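PDB 2HHG: rhodanese-like domain-containing protein from Rhodopseudomonas palustris, which is of unknown function but, as a member of the rhodanese family, may act as a thiosulfate-cyanide sulfurtransferase. Local coordinates for residues A[63-68]-A[100-105]; A[70-75]-A[104-109]. All blocks are in the same frame, centred on the assembly; numbering follows the deposited sequence.

Contact 1: residues A[63-68]-A[100-105]; sequences CTRGML and ALAAKT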
ATOM      1  N   CYS A  63       4.810   7.223   0.251  1.00  7.49           N
ATOM      2  CA  CYS A  63       3.696   8.152   0.162  1.00  7.97           C
ATOM      3  C   CYS A  63       2.733   7.771   1.263  1.00  7.44           C
ATOM      4  O   CYS A  63       2.114   6.710   1.213  1.00  7.48           O
ATOM      5  CB  CYS A  63       2.982   8.087  -1.193  1.00  8.56           C
ATOM      6  SG  CYS A  63       1.562   9.218  -1.290  1.00 10.83           S
ATOM      7  N   THR A  64       2.628   8.616   2.281  1.00  7.44           N
ATOM      8  CA  THR A  64       1.740   8.285   3.395  1.00  7.84           C
ATOM      9  C   THR A  64       0.302   8.133   2.893  1.00  7.16           C
ATOM     10  O   THR A  64      -0.114   8.790   1.931  1.00  7.36           O
ATOM     11  CB  THR A  64       1.809   9.304   4.545  1.00  8.32           C
ATOM     12  OG1 THR A  64       1.342  10.580   4.090  1.00  9.97           O
ATOM     13  CG2 THR A  64       3.231   9.434   5.089  1.00  9.17           C
ATOM     14  N   ARG A  65      -0.451   7.245   3.528  1.00  7.17           N
ATOM     15  CA  ARG A  65      -1.785   6.943   3.046  1.00  7.66           C
ATOM     16  C   ARG A  65      -2.641   8.203   2.938  1.00  7.41           C
ATOM     17  O   ARG A  65      -3.397   8.364   1.979  1.00  7.69           O
ATOM     18  CB  ARG A  65      -2.466   5.888   3.916  1.00  7.60           C
ATOM     19  CG  ARG A  65      -3.900   5.626   3.494  1.00  7.73           C
ATOM     20  CD  ARG A  65      -4.552   4.414   4.170  1.00  7.51           C
ATOM     21  NE  ARG A  65      -5.972   4.435   3.812  1.00  7.22           N
ATOM     22  CZ  ARG A  65      -6.975   4.748   4.628  1.00  6.88           C
ATOM     23  NH1 ARG A  65      -6.772   4.948   5.924  1.00  8.04           N
ATOM     24  NH2 ARG A  65      -8.209   4.817   4.150  1.00  7.96           N
ATOM     25  N   GLY A  66      -2.489   9.110   3.900  1.00  7.19           N
ATOM     26  CA  GLY A  66      -3.303  10.315   3.943  1.00  7.82           C
ATOM     27  C   GLY A  66      -3.041  11.313   2.832  1.00  7.73           C
ATOM     28  O   GLY A  66      -3.843  12.228   2.633  1.00  8.08           O
HETATM   29  N   MSE A  67      -1.936  11.135   2.107  1.00  7.87           N
HETATM   30  CA  MSE A  67      -1.578  11.993   0.972  1.00  8.49           C
HETATM   31  C   MSE A  67      -1.845  11.354  -0.383  1.00  7.83           C
HETATM   32  O   MSE A  67      -1.675  12.005  -1.423  1.00  7.95           O
HETATM   33  CB  MSE A  67      -0.095  12.335   1.040  1.00  9.76           C
HETATM   34  CG  MSE A  67       0.228  13.263   2.167  1.00 12.97           C
HETATM   35 SE   MSE A  67       2.041  13.847   2.118  1.00 21.80          SE
HETATM   36  CE  MSE A  67       2.063  14.697   3.868  1.00 19.16           C
ATOM     37  N   LEU A  68      -2.254  10.089  -0.379  1.00  7.97           N
ATOM     38  CA  LEU A  68      -2.261   9.276  -1.593  1.00  8.45           C
ATOM     39  C   LEU A  68      -2.999   9.914  -2.764  1.00  8.04           C
ATOM     40  O   LEU A  68      -2.453  10.024  -3.867  1.00  8.37           O
ATOM     41  CB  LEU A  68      -2.853   7.902  -1.288  1.00  9.17           C
ATOM     42  CG  LEU A  68      -2.714   6.821  -2.355  1.00 12.75           C
ATOM     43  CD1 LEU A  68      -1.240   6.485  -2.591  1.00 15.90           C
ATOM     44  CD2 LEU A  68      -3.506   5.586  -1.955  1.00 15.48           C
ATOM     45  N   ALA A 100      -4.710  -2.321   2.157  1.00  7.52           N
ATOM     46  CA  ALA A 100      -5.892  -2.790   1.431  1.00  7.74           C
ATOM     47  C   ALA A 100      -6.785  -1.598   1.094  1.00  7.26           C
ATOM     48  O   ALA A 100      -7.262  -1.460  -0.036  1.00  7.56           O
ATOM     49  CB  ALA A 100      -6.657  -3.826   2.234  1.00  8.53           C
ATOM     50  N   LEU A 101      -7.007  -0.725   2.074  1.00  7.30           N
ATOM     51  CA  LEU A 101      -7.819   0.467   1.831  1.00  7.45           C
ATOM     52  C   LEU A 101      -7.164   1.377   0.803  1.00  7.43           C
ATOM     53  O   LEU A 101      -7.836   1.904  -0.074  1.00  7.16           O
ATOM     54  CB  LEU A 101      -8.095   1.236   3.125  1.00  7.83           C
ATOM     55  CG  LEU A 101      -8.804   0.478   4.247  1.00  7.82           C
ATOM     56  CD1 LEU A 101      -9.169   1.456   5.343  1.00  9.84           C
ATOM     57  CD2 LEU A 101     -10.045  -0.270   3.751  1.00  9.34           C
ATOM     58  N   ALA A 102      -5.846   1.538   0.893  1.00  7.39           N
ATOM     59  CA  ALA A 102      -5.110   2.402  -0.032  1.00  7.69           C
ATOM     60  C   ALA A 102      -5.168   1.879  -1.463  1.00  7.73           C
ATOM     61  O   ALA A 102      -5.399   2.640  -2.398  1.00  7.60           O
ATOM     62  CB  ALA A 102      -3.669   2.556   0.408  1.00  7.81           C
ATOM     63  N   ALA A 103      -4.958   0.574  -1.636  1.00  7.62           N
ATOM     64  CA  ALA A 103      -5.050  -0.043  -2.959  1.00  7.87           C
ATOM     65  C   ALA A 103      -6.445   0.133  -3.548  1.00  7.51           C
ATOM     66  O   ALA A 103      -6.589   0.457  -4.725  1.00  7.39           O
ATOM     67  CB  ALA A 103      -4.673  -1.516  -2.889  1.00  7.84           C
ATOM     68  N   LYS A 104      -7.467  -0.054  -2.721  1.00  7.55           N
ATOM     69  CA  LYS A 104      -8.838   0.137  -3.171  1.00  7.75           C
ATOM     70  C   LYS A 104      -9.102   1.594  -3.577  1.00  7.30           C
ATOM     71  O   LYS A 104      -9.713   1.845  -4.616  1.00  7.64           O
ATOM     72  CB  LYS A 104      -9.811  -0.332  -2.092  1.00  7.69           C
ATOM     73  CG  LYS A 104     -11.293  -0.181  -2.445  1.00  8.91           C
ATOM     74  CD  LYS A 104     -11.692  -0.962  -3.693  1.00 10.61           C
ATOM     75  CE  LYS A 104     -13.202  -1.122  -3.794  1.00 11.91           C
ATOM     76  NZ  LYS A 104     -13.950   0.158  -3.750  1.00 12.93           N
ATOM     77  N   THR A 105      -8.638   2.547  -2.773  1.00  7.35           N
ATOM     78  CA  THR A 105      -8.762   3.959  -3.133  1.00  7.62           C
ATOM     79  C   THR A 105      -8.102   4.247  -4.483  1.00  7.56           C
ATOM     80  O   THR A 105      -8.697   4.876  -5.360  1.00  7.82           O
ATOM     81  CB  THR A 105      -8.133   4.841  -2.055  1.00  7.92           C
ATOM     82  OG1 THR A 105      -8.863   4.676  -0.834  1.00  8.18           O
ATOM     83  CG2 THR A 105      -8.138   6.312  -2.465  1.00  9.40           C
TER
HETATM   84  O   HOH W   1      -7.005   4.982   1.257  1.00  9.32           O
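R65 reaches helix 97-109 with CG anti to its own nitrogen (chi1 176°) and a chain extended as far as NE, which carries the guanidinium over L101. L68, whose CG is likewise anti to the backbone N (chi1 -169°), puts CD2 against A102. The L101 methyl CD1 lies over one face of the R65 guanidinium, offset toward its rim and 3.7 Å from NH2, and L101 CB packs against the same group. Deeper in, L68 CD2 meets A102 CB at 3.8 Å, and the same methyl lies 3.5 Å from A102 O. F91 of strand 88-92 also packs on L68, tying this apolar end to the central sheet of the rhodanese-like domain. No direct hydrogen bond joins the two segments; instead, a water accepts from R65 NE at 2.8 Å and is hydrogen-bonded to T105 OG1, also at 2.8 Å. A leucine in place of R65 would probably leave that water without its NE donor and uncover the side of L101 now lying under the guanidinium. The chemistry is thus graded: aliphatic packing at L68 and A102 gives way to a charged group that rests on a leucine and reaches the T105 hydroxyl through water.

Contact 2: residues A[70-75]-A[104-109]; sequences FWIDPQ and KTAQDM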
ATOM      1  N   PHE A  70      -3.795  12.924  -3.375  1.00  7.63           N
ATOM      2  CA  PHE A  70      -3.170  14.179  -3.771  1.00  8.16           C
ATOM      3  C   PHE A  70      -1.895  13.989  -4.569  1.00  8.08           C
ATOM      4  O   PHE A  70      -1.517  14.867  -5.346  1.00  8.98           O
ATOM      5  CB  PHE A  70      -2.928  15.032  -2.529  1.00  8.45           C
ATOM      6  CG  PHE A  70      -4.196  15.393  -1.844  1.00  8.81           C
ATOM      7  CD1 PHE A  70      -4.911  16.511  -2.246  1.00  9.76           C
ATOM      8  CD2 PHE A  70      -4.729  14.568  -0.868  1.00  9.09           C
ATOM      9  CE1 PHE A  70      -6.128  16.817  -1.660  1.00  9.93           C
ATOM     10  CE2 PHE A  70      -5.943  14.867  -0.280  1.00  9.94           C
ATOM     11  CZ  PHE A  70      -6.639  15.996  -0.667  1.00  9.90           C
ATOM     12  N   TRP A  71      -1.231  12.853  -4.377  1.00  7.84           N
ATOM     13  CA  TRP A  71      -0.030  12.538  -5.147  1.00  8.17           C
ATOM     14  C   TRP A  71      -0.357  11.727  -6.401  1.00  7.99           C
ATOM     15  O   TRP A  71       0.347  11.837  -7.400  1.00  8.41           O
ATOM     16  CB  TRP A  71       0.991  11.817  -4.264  1.00  8.42           C
ATOM     17  CG  TRP A  71       1.664  12.706  -3.247  1.00  8.74           C
ATOM     18  CD1 TRP A  71       1.247  13.935  -2.801  1.00  9.09           C
ATOM     19  CD2 TRP A  71       2.869  12.415  -2.539  1.00  9.57           C
ATOM     20  NE1 TRP A  71       2.132  14.431  -1.870  1.00 10.47           N
ATOM     21  CE2 TRP A  71       3.132  13.512  -1.690  1.00  9.16           C
ATOM     22  CE3 TRP A  71       3.766  11.340  -2.551  1.00  9.61           C
ATOM     23  CZ2 TRP A  71       4.248  13.556  -0.858  1.00 10.26           C
ATOM     24  CZ3 TRP A  71       4.869  11.385  -1.715  1.00 10.37           C
ATOM     25  CH2 TRP A  71       5.101  12.488  -0.885  1.00 10.33           C
ATOM     26  N   ILE A  72      -1.417  10.921  -6.359  1.00  7.77           N
ATOM     27  CA  ILE A  72      -1.803  10.133  -7.530  1.00  8.13           C
ATOM     28  C   ILE A  72      -2.397  10.989  -8.653  1.00  8.10           C
ATOM     29  O   ILE A  72      -2.030  10.841  -9.823  1.00  8.25           O
ATOM     30  CB  ILE A  72      -2.808   9.034  -7.157  1.00  7.76           C
ATOM     31  CG1 ILE A  72      -2.111   7.925  -6.362  1.00  8.52           C
ATOM     32  CG2 ILE A  72      -3.471   8.451  -8.409  1.00  8.46           C
ATOM     33  CD1 ILE A  72      -3.044   6.849  -5.850  1.00  9.63           C
ATOM     34  N   ASP A  73      -3.337  11.860  -8.300  1.00  8.30           N
ATOM     35  CA  ASP A  73      -4.128  12.587  -9.284  1.00  8.95           C
ATOM     36  C   ASP A  73      -3.264  13.582 -10.050  1.00  9.28           C
ATOM     37  O   ASP A  73      -2.741  14.512  -9.451  1.00  8.95           O
ATOM     38  CB  ASP A  73      -5.265  13.308  -8.567  1.00  9.16           C
ATOM     39  CG  ASP A  73      -6.174  14.070  -9.504  1.00  9.49           C
ATOM     40  OD1 ASP A  73      -5.972  14.057 -10.739  1.00  9.86           O
ATOM     41  OD2 ASP A  73      -7.106  14.708  -8.981  1.00 11.14           O
ATOM     42  N   PRO A  74      -3.118  13.399 -11.381  1.00 10.35           N
ATOM     43  CA  PRO A  74      -2.264  14.329 -12.124  1.00 11.50           C
ATOM     44  C   PRO A  74      -2.808  15.763 -12.154  1.00 12.44           C
ATOM     45  O   PRO A  74      -2.059  16.697 -12.454  1.00 13.51           O
ATOM     46  CB  PRO A  74      -2.222  13.723 -13.532  1.00 11.50           C
ATOM     47  CG  PRO A  74      -3.460  12.920 -13.642  1.00 11.40           C
ATOM     48  CD  PRO A  74      -3.701  12.369 -12.260  1.00 10.14           C
ATOM     49  N   GLN A  75      -4.092  15.926 -11.840  1.00 13.13           N
ATOM     50  CA  GLN A  75      -4.721  17.245 -11.765  1.00 14.26           C
ATOM     51  C   GLN A  75      -4.619  17.882 -10.379  1.00 14.35           C
ATOM     52  O   GLN A  75      -5.163  18.968 -10.145  1.00 15.21           O
ATOM     53  CB  GLN A  75      -6.193  17.166 -12.184  1.00 14.67           C
ATOM     54  CG  GLN A  75      -6.436  16.615 -13.590  1.00 17.68           C
ATOM     55  CD  GLN A  75      -5.631  17.331 -14.656  1.00 21.18           C
ATOM     56  OE1 GLN A  75      -5.506  18.556 -14.639  1.00 22.18           O
ATOM     57  NE2 GLN A  75      -5.074  16.564 -15.591  1.00 22.83           N
ATOM     58  N   LYS A 104      -7.467  -0.054  -2.721  1.00  7.55           N
ATOM     59  CA  LYS A 104      -8.838   0.137  -3.171  1.00  7.75           C
ATOM     60  C   LYS A 104      -9.102   1.594  -3.577  1.00  7.30           C
ATOM     61  O   LYS A 104      -9.713   1.845  -4.616  1.00  7.64           O
ATOM     62  CB  LYS A 104      -9.811  -0.332  -2.092  1.00  7.69           C
ATOM     63  CG  LYS A 104     -11.293  -0.181  -2.445  1.00  8.91           C
ATOM     64  CD  LYS A 104     -11.692  -0.962  -3.693  1.00 10.61           C
ATOM     65  CE  LYS A 104     -13.202  -1.122  -3.794  1.00 11.91           C
ATOM     66  NZ  LYS A 104     -13.950   0.158  -3.750  1.00 12.93           N
ATOM     67  N   THR A 105      -8.638   2.547  -2.773  1.00  7.35           N
ATOM     68  CA  THR A 105      -8.762   3.959  -3.133  1.00  7.62           C
ATOM     69  C   THR A 105      -8.102   4.247  -4.483  1.00  7.56           C
ATOM     70  O   THR A 105      -8.697   4.876  -5.360  1.00  7.82           O
ATOM     71  CB  THR A 105      -8.133   4.841  -2.055  1.00  7.92           C
ATOM     72  OG1 THR A 105      -8.863   4.676  -0.834  1.00  8.18           O
ATOM     73  CG2 THR A 105      -8.138   6.312  -2.465  1.00  9.40           C
ATOM     74  N   ALA A 106      -6.873   3.776  -4.646  1.00  7.76           N
ATOM     75  CA  ALA A 106      -6.135   4.010  -5.881  1.00  7.67           C
ATOM     76  C   ALA A 106      -6.875   3.396  -7.070  1.00  8.30           C
ATOM     77  O   ALA A 106      -7.027   4.026  -8.117  1.00  8.18           O
ATOM     78  CB  ALA A 106      -4.734   3.452  -5.766  1.00  7.80           C
ATOM     79  N   GLN A 107      -7.373   2.181  -6.891  1.00  8.23           N
ATOM     80  CA  GLN A 107      -8.115   1.509  -7.948  1.00  8.97           C
ATOM     81  C   GLN A 107      -9.405   2.263  -8.299  1.00  9.00           C
ATOM     82  O   GLN A 107      -9.737   2.408  -9.485  1.00  9.38           O
ATOM     83  CB  GLN A 107      -8.424   0.083  -7.522  1.00  9.18           C
ATOM     84  CG  GLN A 107      -8.941  -0.798  -8.641  1.00  9.88           C
ATOM     85  CD  GLN A 107      -9.087  -2.221  -8.189  1.00  9.46           C
ATOM     86  OE1 GLN A 107     -10.103  -2.599  -7.594  1.00 11.96           O
ATOM     87  NE2 GLN A 107      -8.080  -3.020  -8.452  1.00  8.21           N
ATOM     88  N   ASP A 108     -10.116   2.746  -7.274  1.00  9.35           N
ATOM     89  CA  ASP A 108     -11.317   3.560  -7.453  1.00 10.30           C
ATOM     90  C   ASP A 108     -11.043   4.820  -8.274  1.00  9.63           C
ATOM     91  O   ASP A 108     -11.918   5.305  -8.985  1.00 10.78           O
ATOM     92  CB  ASP A 108     -11.904   3.984  -6.101  1.00 10.62           C
ATOM     93  CG  ASP A 108     -12.586   2.849  -5.356  1.00 12.24           C
ATOM     94  OD1 ASP A 108     -12.810   1.772  -5.936  1.00 12.87           O
ATOM     95  OD2 ASP A 108     -12.902   3.057  -4.165  1.00 14.06           O
HETATM   96  N   MSE A 109      -9.835   5.360  -8.156  1.00  9.25           N
HETATM   97  CA  MSE A 109      -9.447   6.561  -8.892  1.00  9.14           C
HETATM   98  C   MSE A 109      -9.142   6.264 -10.348  1.00  8.85           C
HETATM   99  O   MSE A 109      -9.159   7.168 -11.182  1.00  8.98           O
HETATM  100  CB  MSE A 109      -8.223   7.212  -8.250  1.00  9.18           C
HETATM  101  CG  MSE A 109      -8.491   7.736  -6.867  1.00  9.94           C
HETATM  102 SE   MSE A 109      -6.904   8.485  -6.069  1.00 13.82          SE
HETATM  103  CE  MSE A 109      -6.748  10.071  -7.184  1.00 11.62           C
TER
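I72 and M109 cross at a slant where helix 68-72 meets helix 97-109 in the alpha/beta rhodanese-like fold, whose parallel sheet includes strand 88-92 between them in sequence. I72 splits its two branches between two partners. CG1, anti to the carbonyl carbon (chi1 -72°), carries CD1 to the methyl of A106, with 3.8 Å between I72 CD1 and A106 CB. The other branch meets the selenomethionine M109, with I72 CG2 3.9 Å from M109 CE. The M109 chain runs straight through chi2 and then bends at chi3 (70°), bringing its terminal methyl to I72 and D73. M109 SE sits 4.2 Å from both I72 CG2 and I72 CD1, so the bent chain lies against both branches of the isoleucine. M109 CE also touches D73, the first residue past helix 68-72 to leave helical backbone angles, at 3.8 Å from D73 CB. The contact is thus apolar across the segments. On the far side of helix 97-109, K104 forms a salt bridge with D108, one turn on. Past the methyl contact, D73 closes an Asx turn: D73 OD1 accepts from Q75 N at 2.9 Å, the donor approaching from above the carboxylate plane.

Both contacts use helix 97-109 and share K104 and T105, with centres about 8 Å apart. Contact 1 lies nearer the middle of the chain, its centre about 6 Å from that of the chain, while the centre of contact 2 lies about 12 Å out; each is partly buried, combining two buried residues with two partly exposed ones. Contact 1 joins the helix to the loop following strand 61-62 and the start of helix 68-72; contact 2 takes up the end of that short helix and the turn beyond. A charged group and a bridging water mark the first, methyl and selenomethionine packing the second. The two also meet directly, C63 SG lying 3.3 Å from W71 CE3.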